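Local coordinates for protein alanine dehydrogenase (Archaeoglobus fulgidus, PDB 1OMO) that catalyses the reversible NAD(+)-dependent oxidative deamination of L-alanine to pyruvate, working as a homodimer, at residues A[96-108]-A[292-305]. Residues are numbered along the deposited sequence; the frame is centred on the assembly and turned at random.
Sequences LAVMDATYTTSLR and GLAIQDVAVAKVVY. With NAD (nicotinamide-adenine-dinucleotide), chain D.
Arg-108, on helix 102-108, reaches across Val-300, Gln-296 and Asp-297 of helix 294-305 to the nicotinamide. Arg-108 CB lies 4.0 Å from Val-300 CG2. CG sits between the backbone N and the carbonyl carbon (chi1 60°), and a bend at chi2 (68°) carries CD alongside Gln-296 CB. Arg-108 NE donates to Asp-297 OD1 at 2.7 Å from above the carboxylate plane, whereas Arg-108 NH2 meets Asp-297 OD2 at 2.9 Å almost straight (175°), a side-on salt bridge. Arg-108 NH1 donates to NAD O7N at 2.9 Å. Over one guanidinium face, toward its rim, sits Gln-296 OE1, itself accepting from Leu-293 N; Thr-105 CG2 covers the centre of the other. Gly-292 suits its place because its backbone angles would jam a CB against the preceding carbonyl, and that CB would strike NH1 and O7N. A water joins Asp-297 OD1 to Thr-104 OG1. Thr-104 CB packs 3.6 Å from Val-300 CG1. Farther along, Met-99, long and bent at chi3, meets Val-304 tip to tip, and Tyr-305 lays a ring face against Leu-96 CB, joining the helix to strand 96-100. An alanine in place of Arg-108 would probably leave Asp-297 with Lys-65 alone to balance it and O7N without the NH1 donor. Asp-297 OD2 pairs with Lys-65, the inferred proton donor/acceptor, so this carboxylate links the cofactor-binding arginine to the probable catalytic lysine.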
loop_
_atom_site.group_PDB
_atom_site.type_symbol
_atom_site.label_atom_id
_atom_site.label_comp_id
_atom_site.label_asym_id
_atom_site.label_seq_id
_atom_site.Cartn_x
_atom_site.Cartn_y
_atom_site.Cartn_z
ATOM N N LEU A 96 -1.990 5.798 14.332
ATOM C CA LEU A 96 -1.419 5.785 15.667
ATOM C C LEU A 96 0.087 6.041 15.658
ATOM O O LEU A 96 0.630 6.699 16.553
ATOM C CB LEU A 96 -1.677 4.411 16.311
ATOM C CG LEU A 96 -2.886 4.017 17.178
ATOM C CD1 LEU A 96 -3.974 5.069 17.154
ATOM C CD2 LEU A 96 -3.429 2.682 16.670
ATOM N N ALA A 97 0.780 5.509 14.662
ATOM C CA ALA A 97 2.232 5.683 14.635
ATOM C C ALA A 97 2.827 5.510 13.235
ATOM O O ALA A 97 2.237 4.850 12.360
ATOM C CB ALA A 97 2.889 4.662 15.604
ATOM N N VAL A 98 3.979 6.132 13.034
ATOM C CA VAL A 98 4.743 6.025 11.804
ATOM C C VAL A 98 6.091 5.658 12.383
ATOM O O VAL A 98 6.693 6.461 13.109
ATOM C CB VAL A 98 4.868 7.370 11.051
ATOM C CG1 VAL A 98 5.869 7.218 9.914
ATOM C CG2 VAL A 98 3.510 7.799 10.477
ATOM N N MET A 99 6.544 4.433 12.102
ATOM C CA MET A 99 7.818 3.912 12.630
ATOM C C MET A 99 8.772 3.356 11.586
ATOM O O MET A 99 8.385 2.968 10.482
ATOM C CB MET A 99 7.639 2.694 13.531
ATOM C CG MET A 99 6.773 1.560 13.151
ATOM S SD MET A 99 6.673 0.567 14.695
ATOM C CE MET A 99 5.309 1.453 15.398
ATOM N N ASP A 100 10.021 3.235 11.997
ATOM C CA ASP A 100 11.011 2.613 11.156
ATOM C C ASP A 100 10.655 1.131 11.203
ATOM O O ASP A 100 10.376 0.577 12.277
ATOM C CB ASP A 100 12.422 2.739 11.730
ATOM C CG ASP A 100 13.388 1.742 11.078
ATOM O OD1 ASP A 100 13.491 1.778 9.854
ATOM O OD2 ASP A 100 14.029 0.920 11.753
ATOM N N ALA A 101 10.640 0.489 10.057
ATOM C CA ALA A 101 10.386 -0.943 10.023
ATOM C C ALA A 101 11.632 -1.598 9.386
ATOM O O ALA A 101 11.589 -2.769 8.988
ATOM C CB ALA A 101 9.124 -1.258 9.206
ATOM N N THR A 102 12.741 -0.853 9.305
ATOM C CA THR A 102 13.937 -1.411 8.665
ATOM C C THR A 102 14.488 -2.494 9.561
ATOM O O THR A 102 14.682 -3.624 9.151
ATOM C CB THR A 102 15.033 -0.344 8.393
ATOM O OG1 THR A 102 14.523 0.662 7.508
ATOM C CG2 THR A 102 16.274 -1.001 7.715
ATOM N N TYR A 103 14.698 -2.149 10.813
ATOM C CA TYR A 103 15.204 -3.118 11.743
ATOM C C TYR A 103 14.231 -4.247 12.035
ATOM O O TYR A 103 14.639 -5.404 12.097
ATOM C CB TYR A 103 15.578 -2.412 13.033
ATOM C CG TYR A 103 15.959 -3.325 14.174
ATOM C CD1 TYR A 103 15.070 -3.563 15.222
ATOM C CD2 TYR A 103 17.236 -3.892 14.249
ATOM C CE1 TYR A 103 15.445 -4.333 16.320
ATOM C CE2 TYR A 103 17.608 -4.653 15.329
ATOM C CZ TYR A 103 16.706 -4.868 16.358
ATOM O OH TYR A 103 17.065 -5.650 17.424
ATOM N N THR A 104 12.945 -3.936 12.208
ATOM C CA THR A 104 12.007 -4.987 12.549
ATOM C C THR A 104 11.740 -5.922 11.408
ATOM O O THR A 104 11.200 -6.994 11.615
ATOM C CB THR A 104 10.637 -4.448 13.108
ATOM O OG1 THR A 104 10.060 -3.489 12.207
ATOM C CG2 THR A 104 10.835 -3.829 14.514
ATOM N N THR A 105 12.087 -5.520 10.190
ATOM C CA THR A 105 11.886 -6.419 9.049
ATOM C C THR A 105 12.928 -7.555 9.198
ATOM O O THR A 105 12.612 -8.737 9.015
ATOM C CB THR A 105 12.077 -5.668 7.695
ATOM O OG1 THR A 105 10.989 -4.754 7.508
ATOM C CG2 THR A 105 12.157 -6.635 6.527
ATOM N N SER A 106 14.157 -7.197 9.574
ATOM C CA SER A 106 15.223 -8.203 9.759
ATOM C C SER A 106 14.892 -9.071 10.976
ATOM O O SER A 106 14.990 -10.307 10.929
ATOM C CB SER A 106 16.591 -7.530 9.983
ATOM O OG SER A 106 17.148 -7.116 8.754
ATOM N N LEU A 107 14.460 -8.403 12.044
ATOM C CA LEU A 107 14.108 -9.049 13.301
ATOM C C LEU A 107 13.030 -10.101 13.108
ATOM O O LEU A 107 13.217 -11.253 13.504
ATOM C CB LEU A 107 13.619 -8.011 14.308
ATOM C CG LEU A 107 13.954 -8.134 15.803
ATOM C CD1 LEU A 107 12.685 -7.958 16.609
ATOM C CD2 LEU A 107 14.619 -9.418 16.137
ATOM N N ARG A 108 11.901 -9.730 12.490
ATOM C CA ARG A 108 10.827 -10.687 12.347
ATOM C C ARG A 108 11.116 -11.781 11.311
ATOM O O ARG A 108 10.433 -12.793 11.275
ATOM C CB ARG A 108 9.493 -9.984 12.069
ATOM C CG ARG A 108 9.397 -9.117 10.810
ATOM C CD ARG A 108 9.460 -9.884 9.481
ATOM N NE ARG A 108 8.818 -9.134 8.390
ATOM C CZ ARG A 108 9.039 -9.343 7.089
ATOM N NH1 ARG A 108 9.909 -10.263 6.703
ATOM N NH2 ARG A 108 8.341 -8.680 6.169
ATOM N N GLY A 292 8.442 -13.381 3.837
ATOM C CA GLY A 292 8.156 -12.152 4.594
ATOM C C GLY A 292 6.689 -11.741 4.396
ATOM O O GLY A 292 6.277 -11.384 3.285
ATOM N N LEU A 293 5.892 -11.784 5.463
ATOM C CA LEU A 293 4.471 -11.463 5.319
ATOM C C LEU A 293 4.047 -10.207 6.076
ATOM O O LEU A 293 4.560 -9.932 7.162
ATOM C CB LEU A 293 3.638 -12.647 5.801
ATOM C CG LEU A 293 4.148 -14.083 5.580
ATOM C CD1 LEU A 293 3.182 -15.059 6.291
ATOM C CD2 LEU A 293 4.248 -14.407 4.124
ATOM N N ALA A 294 3.099 -9.448 5.527
ATOM C CA ALA A 294 2.651 -8.239 6.220
ATOM C C ALA A 294 2.133 -8.558 7.636
ATOM O O ALA A 294 2.311 -7.764 8.556
ATOM C CB ALA A 294 1.572 -7.485 5.399
ATOM N N ILE A 295 1.525 -9.713 7.845
ATOM C CA ILE A 295 1.047 -9.994 9.199
ATOM C C ILE A 295 2.196 -10.008 10.210
ATOM O O ILE A 295 1.985 -9.657 11.363
ATOM C CB ILE A 295 0.206 -11.305 9.293
ATOM C CG1 ILE A 295 1.010 -12.513 8.789
ATOM C CG2 ILE A 295 -1.068 -11.146 8.504
ATOM C CD1 ILE A 295 0.407 -13.865 9.136
ATOM N N GLN A 296 3.409 -10.343 9.774
ATOM C CA GLN A 296 4.573 -10.341 10.683
ATOM C C GLN A 296 4.988 -8.896 11.024
ATOM O O GLN A 296 5.344 -8.590 12.172
ATOM C CB GLN A 296 5.790 -11.108 10.080
ATOM C CG GLN A 296 5.506 -12.592 9.767
ATOM C CD GLN A 296 6.594 -13.326 8.916
ATOM O OE1 GLN A 296 6.989 -12.868 7.853
ATOM N NE2 GLN A 296 7.032 -14.483 9.390
ATOM N N ASP A 297 4.928 -8.007 10.040
ATOM C CA ASP A 297 5.307 -6.610 10.270
ATOM C C ASP A 297 4.274 -5.916 11.191
ATOM O O ASP A 297 4.641 -5.185 12.090
ATOM C CB ASP A 297 5.436 -5.880 8.925
ATOM C CG ASP A 297 6.487 -6.492 8.039
ATOM O OD1 ASP A 297 7.602 -6.693 8.542
ATOM O OD2 ASP A 297 6.216 -6.774 6.839
ATOM N N VAL A 298 2.982 -6.157 10.983
ATOM C CA VAL A 298 1.987 -5.532 11.871
ATOM C C VAL A 298 2.059 -6.088 13.307
ATOM O O VAL A 298 2.101 -5.308 14.285
ATOM C CB VAL A 298 0.552 -5.681 11.326
ATOM C CG1 VAL A 298 -0.445 -5.047 12.311
ATOM C CG2 VAL A 298 0.444 -4.968 9.965
ATOM N N ALA A 299 2.107 -7.417 13.434
ATOM C CA ALA A 299 2.205 -8.071 14.748
ATOM C C ALA A 299 3.368 -7.455 15.514
ATOM O O ALA A 299 3.235 -6.979 16.647
ATOM C CB ALA A 299 2.441 -9.577 14.582
ATOM N N VAL A 300 4.518 -7.443 14.873
ATOM C CA VAL A 300 5.679 -6.893 15.498
ATOM C C VAL A 300 5.575 -5.380 15.745
ATOM O O VAL A 300 6.089 -4.889 16.740
ATOM C CB VAL A 300 6.924 -7.229 14.667
ATOM C CG1 VAL A 300 7.891 -6.084 14.717
ATOM C CG2 VAL A 300 7.586 -8.503 15.216
ATOM N N ALA A 301 4.941 -4.636 14.851
ATOM C CA ALA A 301 4.816 -3.202 15.080
ATOM C C ALA A 301 3.900 -2.930 16.295
ATOM O O ALA A 301 4.088 -1.944 17.036
ATOM C CB ALA A 301 4.282 -2.508 13.824
ATOM N N LYS A 302 2.918 -3.806 16.504
ATOM C CA LYS A 302 2.021 -3.667 17.647
ATOM C C LYS A 302 2.817 -3.725 18.959
ATOM O O LYS A 302 2.536 -2.989 19.915
ATOM C CB LYS A 302 0.966 -4.772 17.665
ATOM C CG LYS A 302 0.538 -5.087 19.118
ATOM C CD LYS A 302 -0.703 -5.942 19.227
ATOM C CE LYS A 302 -1.171 -6.045 20.690
ATOM N NZ LYS A 302 -2.540 -6.605 20.761
ATOM N N VAL A 303 3.803 -4.611 19.016
ATOM C CA VAL A 303 4.607 -4.737 20.222
ATOM C C VAL A 303 5.475 -3.513 20.457
ATOM O O VAL A 303 5.632 -3.075 21.592
ATOM C CB VAL A 303 5.485 -5.977 20.151
ATOM C CG1 VAL A 303 6.554 -5.924 21.242
ATOM C CG2 VAL A 303 4.617 -7.220 20.315
ATOM N N VAL A 304 6.059 -2.983 19.384
ATOM C CA VAL A 304 6.896 -1.790 19.460
ATOM C C VAL A 304 6.054 -0.595 19.901
ATOM O O VAL A 304 6.504 0.249 20.703
ATOM C CB VAL A 304 7.495 -1.435 18.076
ATOM C CG1 VAL A 304 8.050 -0.004 18.083
ATOM C CG2 VAL A 304 8.584 -2.428 17.710
ATOM N N TYR A 305 4.838 -0.500 19.360
ATOM C CA TYR A 305 3.981 0.639 19.704
ATOM C C TYR A 305 3.581 0.636 21.195
ATOM O O TYR A 305 3.719 1.642 21.867
ATOM C CB TYR A 305 2.731 0.689 18.795
ATOM C CG TYR A 305 1.751 1.802 19.148
ATOM C CD1 TYR A 305 0.501 1.504 19.677
ATOM C CD2 TYR A 305 2.099 3.152 19.008
ATOM C CE1 TYR A 305 -0.394 2.517 20.072
ATOM C CE2 TYR A 305 1.217 4.169 19.396
ATOM C CZ TYR A 305 -0.033 3.839 19.932
ATOM O OH TYR A 305 -0.905 4.813 20.323
HETATM P PA NAD D . 23.452 -8.892 2.905
HETATM O O1A NAD D . 23.907 -8.352 1.600
HETATM O O2A NAD D . 23.946 -8.224 4.196
HETATM O O5B NAD D . 23.635 -10.510 3.181
HETATM C C5B NAD D . 23.828 -11.486 2.073
HETATM C C4B NAD D . 25.207 -12.157 2.306
HETATM O O4B NAD D . 25.284 -13.148 1.188
HETATM C C3B NAD D . 26.514 -11.260 2.070
HETATM O O3B NAD D . 27.402 -11.300 3.256
HETATM C C2B NAD D . 27.181 -11.818 0.790
HETATM O O2B NAD D . 28.543 -11.673 0.613
HETATM C C1B NAD D . 26.633 -13.279 0.807
HETATM N N9A NAD D . 26.536 -13.875 -0.493
HETATM C C8A NAD D . 26.148 -13.371 -1.718
HETATM N N7A NAD D . 26.178 -14.262 -2.686
HETATM C C5A NAD D . 26.589 -15.410 -2.165
HETATM C C6A NAD D . 26.798 -16.735 -2.750
HETATM N N6A NAD D . 26.607 -16.967 -4.024
HETATM N N1A NAD D . 27.227 -17.702 -1.857
HETATM C C2A NAD D . 27.443 -17.480 -0.539
HETATM N N3A NAD D . 27.260 -16.216 0.067
HETATM C C4A NAD D . 26.814 -15.219 -0.785
HETATM O O3 NAD D . 21.814 -9.089 3.124
HETATM P PN NAD D . 20.815 -9.590 4.404
HETATM O O1N NAD D . 21.708 -10.145 5.483
HETATM O O2N NAD D . 19.792 -8.505 4.674
HETATM O O5D NAD D . 20.084 -10.880 3.602
HETATM C C5D NAD D . 19.702 -10.423 2.147
HETATM C C4D NAD D . 18.868 -11.437 1.433
HETATM O O4D NAD D . 17.646 -11.722 2.317
HETATM C C3D NAD D . 18.259 -10.967 0.075
HETATM O O3D NAD D . 17.963 -12.071 -0.801
HETATM C C2D NAD D . 17.009 -10.237 0.574
HETATM O O2D NAD D . 16.171 -9.765 -0.429
HETATM C C1D NAD D . 16.417 -11.334 1.581
HETATM N N1N NAD D . 15.519 -10.924 2.716
HETATM C C2N NAD D . 14.301 -11.732 2.777
HETATM C C3N NAD D . 13.512 -11.505 3.962
HETATM C C7N NAD D . 12.138 -12.408 4.013
HETATM O O7N NAD D . 11.174 -11.986 4.714
HETATM N N7N NAD D . 12.113 -13.585 3.308
HETATM C C4N NAD D . 13.814 -10.622 5.025
HETATM C C5N NAD D . 15.056 -9.890 4.832
HETATM C C6N NAD D . 15.884 -10.044 3.709
HETATM O O HOH W 1 -0.777 7.130 18.998
HETATM O O HOH W 2 8.679 -4.648 10.169
#